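Local atomic coordinates of hypothetical nigD-like protein (PDB entry 3QWN), a protein that is of unknown function but, as a NigD-like protein, probably acts as an immunity factor or antitoxin that protects its producer cell. Residues P99-V103 against I115-K119; G123-V127 against N152-E156; E132-F137 against D169-D173; G141-L147 against I181-Y187. All blocks are in the same frame, centred on the assembly; numbering follows the deposited sequence.

Interaction 1: residues P99-V103 against I115-K119; sequences PVDVV and ILNLK
D101 and N117 face each other as an antiparallel hydrogen-bonded pair, and both backbone bonds of that pair are made: D101 N reaches N117 O at 2.9 Å, and N117 N returns to D101 O at 2.8 Å. A third bond, V103 N to I115 O, extends the register by two residues. Between them V102 and L116 form the non-hydrogen-bonded pair, and there the side chains do the work. L116 CD2 touches V102 CG2 at 3.8 Å and, more loosely, V100 CG2, so a single methyl group is shared by two valines. V100 turns its second methyl, CG1, to L118 CD1 (3.9 Å); here the two side chains lie alongside each other and point the same way. These pairings are those of a beta hairpin, strands 101-108 and 111-120, within a three-stranded antiparallel sheet of the C-terminal beta-sandwich domain. The N117 side of the hairpin differs: with CG anti to the backbone N (chi1 -170°), N117 sends its amide away from V103, whose CG2 touches its CB at 3.9 Å. The ND2 group is instead held by N159 of strand 158-167. Where direct strand pairing gives out, a water spans the gap, donating to P99 O at 2.8 Å and accepting from K119 N at 2.9 Å. Further out, L147 of the facing sheet packs on both V100 and L116, Y187 lies against V100 and V102, and V100 O accepts a hydrogen bond from T189 OG1.

Interaction 2: residues G123-V127 against N152-E156; sequences GKQHV and NGDEE
H126 NE2 donates to D154 OD2 at 2.7 Å, an almost straight bond of 170° at hydrogen. The oxygen sits at the ring edge, in the ring plane, and receives the N-H through its anti lone pair, while the carboxylate itself is turned 65° from the imidazole. D154 OD2 takes two further donors: the backbone N of N121, and a water at 3.1 Å that also donates to K124 O at 2.8 Å. With G122 N bound to OD1, the carboxylate is gripped through both oxygens. The other ring nitrogen of H126, ND1, is satisfied by H149 NE2, so the imidazole is held at both ends and its rotation is fixed.

At the far side N152 ND2 donates to Q125 O at 2.8 Å; the acceptor lies in the amide plane. K124 contributes carbon rather than charge: its chain bends at chi2 (106°), with CG 3.2 Å from N152 O, while CB rests on D154 CB at 3.8 Å. Its NZ stays 4.3 Å from E155 OE2, beyond salt-bridge range, and E155 OE1 accepts instead from N121 ND2.

Apart from V127, which opens strand 127-133, both segments are loop. Two connections, one leading from strand 111-120 to 127-133 and one from 142-150 to 158-167, are thus pinned together at one end of the C-terminal beta sandwich by a buried His-carboxylate hydrogen bond.

Interaction 3: residues E132-F137 against D169-D173; sequences EDLSEF and DKYAD
A single carboxylate oxygen, E132 OE2, takes two donors from adjacent residues of the facing segment. Y171 OH donates to it at 2.7 Å through the anti lone pair, and K170 NZ meets it at 3.0 Å on the syn side, 20° out of the carboxylate plane, completing a salt bridge. A weak second bond joins K170 NZ to E132 OE1 at 3.1 Å. E132 gets there by extension, its chain straight through chi1 and chi2, meeting both partners from the opposite direction. In K170, chi1 of 70° sets CG between the backbone N and the carbonyl carbon, 3.6 Å above the plane of the Y171 ring and over its centre; a bend at chi3 then carries the chain on to E132. The lysine chain thus lies over one face of the ring, and both residues reach the same acceptor. Two donors on a buried carboxylate would probably favour its ionised form.

Apolar support is looser. L134 CD2 approaches Y171 CE1 at 4.0 Å, and F137 turns its ring edge to Y171 O. Beyond, the tyrosine packs on V143 and M145. A salt bridge with a tyrosine hydrogen bond joins strand 127-133 to the 3-10 segment in the loop between strands 158-167 and 181-190 of the C-terminal beta sandwich.

Interaction 4: residues G141-L147 against I181-Y187; sequences GTVNMLL and ITIKFKY
Seven residues of strand 142-150 and its lead-in run parallel to strand 181-190, matched one to one from G141 with I181 to L147 with Y187, as neighbouring strands in a mixed sheet of the C-terminal beta sandwich. The axes of 142-147 and 181-187 approach to 4.6 Å at closest, at an angle of 20°, and six backbone hydrogen bonds join them, from T182 N to G141 O through to L147 N to K186 O.

The buried face carries V143, M145, I183 and F185. Selenomethionine M145 crosses I183 at a slant: its chain is extended beyond CG, bringing SE to 3.7 Å from I183 CG2, and the terminal CE touches the same methyl. V143 CG2 meets I181 CG2 at 3.9 Å. In F185 a chi1 of 176° swings the ring across to the other strand, so that CD1 lies near M145 CB and CZ reaches L147 CB at 3.7 Å. From strand 111-120 of the opposing sheet, L112 packs on M145 and I183, M114 on F185, and L116 on L147.

The reverse face is mixed, with T142, T182, N144, K184, L146 and K186. N144 and K184 lie side by side, pointing the same way, with N144 OD1 3.7 Å from K184 CB; N144 ND2 is bound by E136. K184 runs fully extended across T142, CD resting on T142 CG2 at 3.7 Å. T142 OG1 is hydrogen-bonded to N140 OD1, and a water that accepts from K184 NZ at 2.7 Å donates a longer bond, 3.3 Å, to T142 OG1.

All four contacts belong to the C-terminal part of the chain. Interaction 1 closes the hairpin of strands 101-108 and 111-120, at the ends away from its turn, before the others open. The remaining three cross one another: each opens in turn before 152-156 closes the first. Interaction 2 joins the loops before strands 127-133 and 158-167; interaction 3 joins strand 127-133 to the loop before 181-190. Interactions 3 and 4 are neighbours, centres about 9 Å apart, joined where D133 N meets N144 O and E136 OE2 meets N144 ND2. Interaction 1 touches interaction 4, tying sheet to sheet: V100 on L147 and Y187, V102 on Y187, and L116 on L147. It touches interaction 2 through L118 and H126.

Interaction 1: residues P99-V103 against I115-K119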
loop_
_atom_site.group_PDB
_atom_site.type_symbol
_atom_site.label_atom_id
_atom_site.label_comp_id
_atom_site.label_asym_id
_atom_site.label_seq_id
_atom_site.Cartn_x
_atom_site.Cartn_y
_atom_site.Cartn_z
ATOM N N PRO A 99 -8.372 -8.923 -12.579
ATOM C CA PRO A 99 -7.483 -7.892 -13.139
ATOM C C PRO A 99 -7.590 -6.526 -12.514
ATOM O O PRO A 99 -8.644 -6.118 -12.029
ATOM C CB PRO A 99 -7.904 -7.821 -14.612
ATOM C CG PRO A 99 -8.471 -9.153 -14.883
ATOM C CD PRO A 99 -9.241 -9.479 -13.638
ATOM N N VAL A 100 -6.450 -5.829 -12.525
ATOM C CA VAL A 100 -6.254 -4.461 -12.056
ATOM C C VAL A 100 -5.259 -3.798 -13.007
ATOM O O VAL A 100 -4.541 -4.490 -13.746
ATOM C CB VAL A 100 -5.766 -4.333 -10.562
ATOM C CG1 VAL A 100 -6.661 -5.067 -9.574
ATOM C CG2 VAL A 100 -4.292 -4.728 -10.389
ATOM N N ASP A 101 -5.181 -2.460 -12.950
ATOM C CA ASP A 101 -4.143 -1.690 -13.608
ATOM C C ASP A 101 -3.287 -1.062 -12.516
ATOM O O ASP A 101 -3.807 -0.709 -11.454
ATOM C CB ASP A 101 -4.719 -0.609 -14.546
ATOM C CG ASP A 101 -5.434 -1.126 -15.780
ATOM O OD1 ASP A 101 -5.107 -2.253 -16.243
ATOM O OD2 ASP A 101 -6.297 -0.408 -16.296
ATOM N N VAL A 102 -1.986 -0.953 -12.747
ATOM C CA VAL A 102 -1.119 -0.256 -11.806
ATOM C C VAL A 102 -1.017 1.194 -12.323
ATOM O O VAL A 102 -0.599 1.401 -13.460
ATOM C CB VAL A 102 0.254 -0.929 -11.598
ATOM C CG1 VAL A 102 1.184 -0.030 -10.772
ATOM C CG2 VAL A 102 0.096 -2.311 -10.951
ATOM N N VAL A 103 -1.463 2.176 -11.523
ATOM C CA VAL A 103 -1.389 3.604 -11.879
ATOM C C VAL A 103 0.016 4.135 -11.541
ATOM O O VAL A 103 0.615 4.821 -12.342
ATOM C CB VAL A 103 -2.496 4.408 -11.132
ATOM C CG1 VAL A 103 -2.354 5.909 -11.383
ATOM C CG2 VAL A 103 -3.875 3.921 -11.546
ATOM N N ILE A 115 -0.836 2.468 -6.287
ATOM C CA ILE A 115 -2.157 2.962 -6.629
ATOM C C ILE A 115 -2.640 2.064 -7.754
ATOM O O ILE A 115 -1.979 1.951 -8.793
ATOM C CB ILE A 115 -2.157 4.449 -7.021
ATOM C CG1 ILE A 115 -1.553 5.323 -5.902
ATOM C CG2 ILE A 115 -3.567 4.878 -7.393
ATOM C CD1 ILE A 115 -1.378 6.821 -6.287
ATOM N N LEU A 116 -3.766 1.394 -7.529
ATOM C CA LEU A 116 -4.354 0.517 -8.529
ATOM C C LEU A 116 -5.605 1.124 -9.102
ATOM O O LEU A 116 -6.271 1.914 -8.439
ATOM C CB LEU A 116 -4.697 -0.862 -7.923
ATOM C CG LEU A 116 -3.598 -1.624 -7.172
ATOM C CD1 LEU A 116 -4.157 -2.907 -6.586
ATOM C CD2 LEU A 116 -2.386 -1.922 -8.082
ATOM N N ASN A 117 -5.935 0.754 -10.334
ATOM C CA ASN A 117 -7.214 1.114 -10.923
ATOM C C ASN A 117 -7.979 -0.175 -11.130
ATOM O O ASN A 117 -7.462 -1.148 -11.699
ATOM C CB ASN A 117 -7.140 1.946 -12.215
ATOM C CG ASN A 117 -8.511 2.462 -12.583
ATOM O OD1 ASN A 117 -9.076 3.350 -11.913
ATOM N ND2 ASN A 117 -9.143 1.805 -13.557
ATOM N N LEU A 118 -9.199 -0.176 -10.617
ATOM C CA LEU A 118 -10.164 -1.269 -10.625
ATOM C C LEU A 118 -11.410 -0.859 -11.358
ATOM O O LEU A 118 -11.763 0.320 -11.363
ATOM C CB LEU A 118 -10.573 -1.543 -9.151
ATOM C CG LEU A 118 -9.785 -2.521 -8.335
ATOM C CD1 LEU A 118 -8.413 -1.968 -7.983
ATOM C CD2 LEU A 118 -10.516 -2.786 -7.064
ATOM N N LYS A 119 -12.121 -1.833 -11.880
ATOM C CA LYS A 119 -13.439 -1.656 -12.450
ATOM C C LYS A 119 -14.339 -2.415 -11.479
ATOM O O LYS A 119 -14.162 -3.618 -11.263
ATOM C CB LYS A 119 -13.525 -2.109 -13.932
ATOM C CG LYS A 119 -13.037 -1.052 -14.937
ATOM C CD LYS A 119 -14.185 -0.217 -15.533
ATOM C CE LYS A 119 -13.841 0.462 -16.844
ATOM N NZ LYS A 119 -14.994 1.254 -17.361
HETATM O O HOH W 1 -10.938 -4.467 -11.791
#

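Interaction 2: residues G123-V127 against N152-E156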
loop_
_atom_site.group_PDB
_atom_site.type_symbol
_atom_site.label_atom_id
_atom_site.label_comp_id
_atom_site.label_asym_id
_atom_site.label_seq_id
_atom_site.Cartn_x
_atom_site.Cartn_y
_atom_site.Cartn_z
ATOM N N GLY A 123 -21.410 -3.512 -3.427
ATOM C CA GLY A 123 -21.918 -4.549 -2.537
ATOM C C GLY A 123 -21.027 -5.754 -2.327
ATOM O O GLY A 123 -21.406 -6.668 -1.586
ATOM N N LYS A 124 -19.864 -5.782 -3.005
ATOM C CA LYS A 124 -18.879 -6.866 -2.929
ATOM C C LYS A 124 -17.553 -6.307 -2.489
ATOM O O LYS A 124 -17.140 -5.233 -2.960
ATOM C CB LYS A 124 -18.750 -7.596 -4.267
ATOM C CG LYS A 124 -19.797 -8.684 -4.399
ATOM C CD LYS A 124 -20.889 -8.301 -5.357
ATOM C CE LYS A 124 -21.849 -9.436 -5.562
ATOM N NZ LYS A 124 -22.758 -9.155 -6.698
ATOM N N GLN A 125 -16.923 -7.002 -1.532
ATOM C CA GLN A 125 -15.641 -6.609 -0.963
ATOM C C GLN A 125 -14.525 -7.098 -1.861
ATOM O O GLN A 125 -14.512 -8.252 -2.268
ATOM C CB GLN A 125 -15.491 -7.151 0.481
ATOM C CG GLN A 125 -14.269 -6.663 1.273
ATOM C CD GLN A 125 -14.152 -5.158 1.441
ATOM O OE1 GLN A 125 -15.102 -4.442 1.758
ATOM N NE2 GLN A 125 -12.956 -4.643 1.237
ATOM N N HIS A 126 -13.621 -6.182 -2.224
ATOM C CA HIS A 126 -12.457 -6.465 -3.028
ATOM C C HIS A 126 -11.356 -6.785 -2.031
ATOM O O HIS A 126 -11.043 -5.974 -1.157
ATOM C CB HIS A 126 -12.132 -5.303 -3.976
ATOM C CG HIS A 126 -13.094 -5.185 -5.121
ATOM N ND1 HIS A 126 -12.760 -5.601 -6.394
ATOM C CD2 HIS A 126 -14.371 -4.737 -5.136
ATOM C CE1 HIS A 126 -13.821 -5.364 -7.143
ATOM N NE2 HIS A 126 -14.814 -4.848 -6.429
ATOM N N VAL A 127 -10.880 -8.026 -2.070
ATOM C CA VAL A 127 -9.876 -8.515 -1.132
ATOM C C VAL A 127 -8.522 -8.577 -1.841
ATOM O O VAL A 127 -8.397 -9.189 -2.901
ATOM C CB VAL A 127 -10.274 -9.881 -0.481
ATOM C CG1 VAL A 127 -9.253 -10.304 0.575
ATOM C CG2 VAL A 127 -11.674 -9.818 0.129
ATOM N N ASN A 152 -14.821 -10.928 -5.747
ATOM C CA ASN A 152 -16.036 -11.595 -5.202
ATOM C C ASN A 152 -17.242 -11.469 -6.155
ATOM O O ASN A 152 -18.379 -11.265 -5.720
ATOM C CB ASN A 152 -16.394 -11.053 -3.799
ATOM C CG ASN A 152 -15.636 -11.739 -2.681
ATOM O OD1 ASN A 152 -15.790 -12.944 -2.434
ATOM N ND2 ASN A 152 -14.788 -10.986 -1.984
ATOM N N GLY A 153 -16.960 -11.584 -7.451
ATOM C CA GLY A 153 -17.973 -11.513 -8.497
ATOM C C GLY A 153 -18.504 -10.133 -8.824
ATOM O O GLY A 153 -19.451 -10.016 -9.607
ATOM N N ASP A 154 -17.896 -9.080 -8.245
ATOM C CA ASP A 154 -18.297 -7.692 -8.513
ATOM C C ASP A 154 -18.151 -7.386 -10.003
ATOM O O ASP A 154 -17.145 -7.772 -10.605
ATOM C CB ASP A 154 -17.456 -6.703 -7.679
ATOM C CG ASP A 154 -18.080 -5.339 -7.508
ATOM O OD1 ASP A 154 -19.313 -5.229 -7.648
ATOM O OD2 ASP A 154 -17.342 -4.389 -7.191
ATOM N N GLU A 155 -19.172 -6.739 -10.601
ATOM C CA GLU A 155 -19.185 -6.390 -12.029
ATOM C C GLU A 155 -18.125 -5.318 -12.317
ATOM O O GLU A 155 -17.767 -4.558 -11.433
ATOM C CB GLU A 155 -20.587 -5.918 -12.469
ATOM C CG GLU A 155 -21.685 -6.969 -12.350
ATOM C CD GLU A 155 -22.304 -7.184 -10.976
ATOM O OE1 GLU A 155 -21.996 -6.408 -10.041
ATOM O OE2 GLU A 155 -23.102 -8.137 -10.829
ATOM N N GLU A 156 -17.601 -5.287 -13.534
ATOM C CA GLU A 156 -16.557 -4.345 -13.930
ATOM C C GLU A 156 -17.197 -3.160 -14.642
ATOM O O GLU A 156 -17.124 -3.054 -15.870
ATOM C CB GLU A 156 -15.523 -5.069 -14.815
ATOM C CG GLU A 156 -14.810 -6.166 -14.054
ATOM C CD GLU A 156 -13.815 -7.009 -14.816
ATOM O OE1 GLU A 156 -13.895 -7.047 -16.062
ATOM O OE2 GLU A 156 -12.982 -7.671 -14.158
HETATM O O HOH W 2 -17.993 -3.027 -4.453
#

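Interaction 3: residues E132-F137 against D169-D173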
loop_
_atom_site.group_PDB
_atom_site.type_symbol
_atom_site.label_atom_id
_atom_site.label_comp_id
_atom_site.label_asym_id
_atom_site.label_seq_id
_atom_site.Cartn_x
_atom_site.Cartn_y
_atom_site.Cartn_z
ATOM N N GLU A 132 3.757 -14.461 -1.691
ATOM C CA GLU A 132 5.204 -14.415 -1.548
ATOM C C GLU A 132 5.881 -15.719 -1.981
ATOM O O GLU A 132 5.467 -16.824 -1.591
ATOM C CB GLU A 132 5.541 -14.110 -0.078
ATOM C CG GLU A 132 7.014 -13.965 0.246
ATOM C CD GLU A 132 7.291 -13.915 1.733
ATOM O OE1 GLU A 132 7.009 -14.918 2.430
ATOM O OE2 GLU A 132 7.794 -12.871 2.203
ATOM N N ASP A 133 6.965 -15.564 -2.758
ATOM C CA ASP A 133 7.833 -16.657 -3.192
ATOM C C ASP A 133 9.263 -16.269 -2.851
ATOM O O ASP A 133 9.774 -15.281 -3.379
ATOM C CB ASP A 133 7.663 -17.002 -4.682
ATOM C CG ASP A 133 8.754 -17.913 -5.224
ATOM O OD1 ASP A 133 9.062 -18.927 -4.565
ATOM O OD2 ASP A 133 9.309 -17.602 -6.296
ATOM N N LEU A 134 9.895 -17.030 -1.943
ATOM C CA LEU A 134 11.250 -16.726 -1.505
ATOM C C LEU A 134 12.262 -17.730 -2.034
ATOM O O LEU A 134 13.371 -17.793 -1.506
ATOM C CB LEU A 134 11.305 -16.650 0.029
ATOM C CG LEU A 134 10.485 -15.545 0.689
ATOM C CD1 LEU A 134 10.401 -15.758 2.198
ATOM C CD2 LEU A 134 11.015 -14.148 0.339
ATOM N N SER A 135 11.924 -18.458 -3.124
ATOM C CA SER A 135 12.790 -19.485 -3.734
ATOM C C SER A 135 14.178 -18.951 -4.163
ATOM O O SER A 135 15.149 -19.712 -4.155
ATOM C CB SER A 135 12.098 -20.136 -4.927
ATOM O OG SER A 135 11.813 -19.204 -5.956
ATOM N N GLU A 136 14.268 -17.663 -4.523
ATOM C CA GLU A 136 15.517 -17.031 -4.954
ATOM C C GLU A 136 16.114 -16.127 -3.868
ATOM O O GLU A 136 17.158 -15.523 -4.115
ATOM C CB GLU A 136 15.299 -16.173 -6.216
ATOM C CG GLU A 136 14.806 -16.859 -7.477
ATOM C CD GLU A 136 14.321 -15.872 -8.533
ATOM O OE1 GLU A 136 15.099 -14.969 -8.924
ATOM O OE2 GLU A 136 13.152 -16.000 -8.964
ATOM N N PHE A 137 15.456 -15.996 -2.695
ATOM C CA PHE A 137 15.905 -15.085 -1.636
ATOM C C PHE A 137 17.297 -15.400 -1.078
ATOM O O PHE A 137 18.043 -14.458 -0.800
ATOM C CB PHE A 137 14.911 -15.018 -0.489
ATOM C CG PHE A 137 15.149 -13.858 0.455
ATOM C CD1 PHE A 137 14.945 -12.553 0.042
ATOM C CD2 PHE A 137 15.556 -14.077 1.767
ATOM C CE1 PHE A 137 15.154 -11.482 0.918
ATOM C CE2 PHE A 137 15.759 -13.005 2.646
ATOM C CZ PHE A 137 15.559 -11.715 2.214
ATOM N N ASP A 169 9.272 -4.846 6.411
ATOM C CA ASP A 169 10.039 -5.016 7.653
ATOM C C ASP A 169 10.546 -6.453 7.846
ATOM O O ASP A 169 11.648 -6.634 8.379
ATOM C CB ASP A 169 9.197 -4.574 8.862
ATOM C CG ASP A 169 8.629 -3.173 8.710
ATOM O OD1 ASP A 169 9.424 -2.219 8.528
ATOM O OD2 ASP A 169 7.387 -3.035 8.691
ATOM N N LYS A 170 9.785 -7.459 7.359
ATOM C CA LYS A 170 10.121 -8.882 7.473
ATOM C C LYS A 170 11.379 -9.285 6.677
ATOM O O LYS A 170 11.891 -10.394 6.863
ATOM C CB LYS A 170 8.925 -9.771 7.063
ATOM C CG LYS A 170 8.547 -9.800 5.573
ATOM C CD LYS A 170 7.475 -10.858 5.267
ATOM C CE LYS A 170 8.065 -12.247 5.268
ATOM N NZ LYS A 170 7.032 -13.291 5.035
ATOM N N TYR A 171 11.866 -8.407 5.803
ATOM C CA TYR A 171 13.030 -8.693 4.953
ATOM C C TYR A 171 14.318 -8.117 5.546
ATOM O O TYR A 171 15.414 -8.520 5.144
ATOM C CB TYR A 171 12.785 -8.177 3.519
ATOM C CG TYR A 171 11.522 -8.751 2.908
ATOM C CD1 TYR A 171 11.364 -10.127 2.744
ATOM C CD2 TYR A 171 10.456 -7.927 2.559
ATOM C CE1 TYR A 171 10.183 -10.665 2.230
ATOM C CE2 TYR A 171 9.274 -8.453 2.036
ATOM C CZ TYR A 171 9.140 -9.823 1.880
ATOM O OH TYR A 171 7.988 -10.348 1.353
ATOM N N ALA A 172 14.181 -7.201 6.522
ATOM C CA ALA A 172 15.311 -6.599 7.219
ATOM C C ALA A 172 15.926 -7.612 8.179
ATOM O O ALA A 172 15.203 -8.273 8.937
ATOM C CB ALA A 172 14.860 -5.354 7.972
ATOM N N ASP A 173 17.262 -7.774 8.096
ATOM C CA ASP A 173 18.018 -8.678 8.961
ATOM C C ASP A 173 19.056 -7.857 9.729
ATOM O O ASP A 173 19.997 -7.321 9.135
ATOM C CB ASP A 173 18.661 -9.828 8.157
ATOM C CG ASP A 173 19.137 -11.022 8.975
ATOM O OD1 ASP A 173 19.054 -10.967 10.229
ATOM O OD2 ASP A 173 19.585 -12.014 8.365
#

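Interaction 4: residues G141-L147 against I181-Y187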
loop_
_atom_site.group_PDB
_atom_site.type_symbol
_atom_site.label_atom_id
_atom_site.label_comp_id
_atom_site.label_asym_id
_atom_site.label_seq_id
_atom_site.Cartn_x
_atom_site.Cartn_y
_atom_site.Cartn_z
ATOM N N GLY A 141 18.804 -12.612 -3.121
ATOM C CA GLY A 141 18.025 -11.625 -2.376
ATOM C C GLY A 141 16.742 -11.168 -3.047
ATOM O O GLY A 141 16.189 -10.123 -2.677
ATOM N N THR A 142 16.250 -11.948 -4.027
ATOM C CA THR A 142 15.027 -11.631 -4.761
ATOM C C THR A 142 13.795 -12.104 -3.984
ATOM O O THR A 142 13.729 -13.262 -3.561
ATOM C CB THR A 142 15.068 -12.235 -6.170
ATOM O OG1 THR A 142 16.221 -11.738 -6.858
ATOM C CG2 THR A 142 13.804 -11.949 -6.977
ATOM N N VAL A 143 12.824 -11.182 -3.807
ATOM C CA VAL A 143 11.520 -11.433 -3.200
ATOM C C VAL A 143 10.489 -11.359 -4.333
ATOM O O VAL A 143 10.290 -10.285 -4.918
ATOM C CB VAL A 143 11.178 -10.445 -2.051
ATOM C CG1 VAL A 143 9.773 -10.690 -1.519
ATOM C CG2 VAL A 143 12.207 -10.512 -0.930
ATOM N N ASN A 144 9.867 -12.499 -4.659
ATOM C CA ASN A 144 8.843 -12.534 -5.694
ATOM C C ASN A 144 7.486 -12.300 -5.066
ATOM O O ASN A 144 7.133 -12.956 -4.089
ATOM C CB ASN A 144 8.882 -13.834 -6.474
ATOM C CG ASN A 144 10.077 -13.926 -7.378
ATOM O OD1 ASN A 144 10.208 -13.187 -8.344
ATOM N ND2 ASN A 144 10.994 -14.828 -7.068
HETATM N N MSE A 145 6.748 -11.309 -5.596
HETATM C CA MSE A 145 5.424 -10.935 -5.107
HETATM C C MSE A 145 4.403 -11.000 -6.212
HETATM O O MSE A 145 4.632 -10.489 -7.300
HETATM C CB MSE A 145 5.440 -9.533 -4.509
HETATM C CG MSE A 145 6.286 -9.407 -3.271
HETATM SE SE MSE A 145 5.976 -7.701 -2.446
HETATM C CE MSE A 145 7.338 -7.814 -1.058
ATOM N N LEU A 146 3.290 -11.656 -5.947
ATOM C CA LEU A 146 2.183 -11.749 -6.888
ATOM C C LEU A 146 0.970 -11.166 -6.218
ATOM O O LEU A 146 0.660 -11.548 -5.090
ATOM C CB LEU A 146 1.922 -13.195 -7.346
ATOM C CG LEU A 146 0.663 -13.460 -8.208
ATOM C CD1 LEU A 146 0.686 -12.654 -9.546
ATOM C CD2 LEU A 146 0.528 -14.947 -8.491
ATOM N N LEU A 147 0.299 -10.217 -6.897
ATOM C CA LEU A 147 -0.894 -9.619 -6.346
ATOM C C LEU A 147 -2.050 -10.631 -6.323
ATOM O O LEU A 147 -2.353 -11.273 -7.340
ATOM C CB LEU A 147 -1.321 -8.349 -7.118
ATOM C CG LEU A 147 -2.531 -7.607 -6.544
ATOM C CD1 LEU A 147 -2.183 -6.870 -5.269
ATOM C CD2 LEU A 147 -3.138 -6.702 -7.553
ATOM N N ILE A 181 18.020 -6.168 -1.268
ATOM C CA ILE A 181 16.844 -6.982 -1.596
ATOM C C ILE A 181 16.232 -6.462 -2.909
ATOM O O ILE A 181 16.218 -5.256 -3.143
ATOM C CB ILE A 181 15.848 -6.969 -0.389
ATOM C CG1 ILE A 181 16.346 -7.942 0.693
ATOM C CG2 ILE A 181 14.406 -7.321 -0.775
ATOM C CD1 ILE A 181 16.239 -7.446 2.044
ATOM N N THR A 182 15.770 -7.380 -3.775
ATOM C CA THR A 182 15.138 -7.033 -5.045
ATOM C C THR A 182 13.693 -7.533 -5.032
ATOM O O THR A 182 13.458 -8.738 -4.996
ATOM C CB THR A 182 15.941 -7.583 -6.244
ATOM O OG1 THR A 182 17.281 -7.098 -6.181
ATOM C CG2 THR A 182 15.329 -7.184 -7.586
ATOM N N ILE A 183 12.733 -6.613 -5.029
ATOM C CA ILE A 183 11.326 -7.008 -5.046
ATOM C C ILE A 183 10.878 -7.050 -6.498
ATOM O O ILE A 183 11.005 -6.051 -7.207
ATOM C CB ILE A 183 10.421 -6.098 -4.167
ATOM C CG1 ILE A 183 10.873 -6.153 -2.679
ATOM C CG2 ILE A 183 8.923 -6.452 -4.332
ATOM C CD1 ILE A 183 10.838 -4.852 -2.023
ATOM N N LYS A 184 10.376 -8.210 -6.937
ATOM C CA LYS A 184 9.849 -8.415 -8.281
ATOM C C LYS A 184 8.341 -8.654 -8.153
ATOM O O LYS A 184 7.908 -9.707 -7.681
ATOM C CB LYS A 184 10.576 -9.556 -8.985
ATOM C CG LYS A 184 12.021 -9.215 -9.302
ATOM C CD LYS A 184 12.660 -10.294 -10.127
ATOM C CE LYS A 184 14.132 -10.042 -10.340
ATOM N NZ LYS A 184 14.693 -11.003 -11.307
ATOM N N PHE A 185 7.554 -7.639 -8.509
ATOM C CA PHE A 185 6.105 -7.641 -8.377
ATOM C C PHE A 185 5.396 -7.997 -9.689
ATOM O O PHE A 185 5.634 -7.374 -10.720
ATOM C CB PHE A 185 5.615 -6.271 -7.851
ATOM C CG PHE A 185 4.116 -6.124 -7.752
ATOM C CD1 PHE A 185 3.407 -6.725 -6.714
ATOM C CD2 PHE A 185 3.410 -5.385 -8.697
ATOM C CE1 PHE A 185 2.022 -6.591 -6.634
ATOM C CE2 PHE A 185 2.019 -5.242 -8.606
ATOM C CZ PHE A 185 1.337 -5.848 -7.573
ATOM N N LYS A 186 4.502 -9.000 -9.618
ATOM C CA LYS A 186 3.650 -9.472 -10.708
ATOM C C LYS A 186 2.185 -9.251 -10.354
ATOM O O LYS A 186 1.824 -9.222 -9.172
ATOM C CB LYS A 186 3.900 -10.953 -10.998
ATOM C CG LYS A 186 5.104 -11.220 -11.890
ATOM C CD LYS A 186 5.313 -12.712 -12.122
ATOM C CE LYS A 186 6.700 -13.030 -12.619
ATOM N NZ LYS A 186 6.827 -14.450 -13.051
ATOM N N TYR A 187 1.337 -9.098 -11.368
ATOM C CA TYR A 187 -0.106 -8.871 -11.165
ATOM C C TYR A 187 -0.845 -9.199 -12.454
ATOM O O TYR A 187 -0.275 -9.045 -13.546
ATOM C CB TYR A 187 -0.396 -7.398 -10.728
ATOM C CG TYR A 187 -0.132 -6.363 -11.813
ATOM C CD1 TYR A 187 1.169 -6.022 -12.184
ATOM C CD2 TYR A 187 -1.185 -5.738 -12.481
ATOM C CE1 TYR A 187 1.412 -5.097 -13.202
ATOM C CE2 TYR A 187 -0.951 -4.825 -13.512
ATOM C CZ TYR A 187 0.346 -4.493 -13.859
ATOM O OH TYR A 187 0.551 -3.528 -14.828
HETATM O O HOH W 3 16.488 -12.487 -10.030
#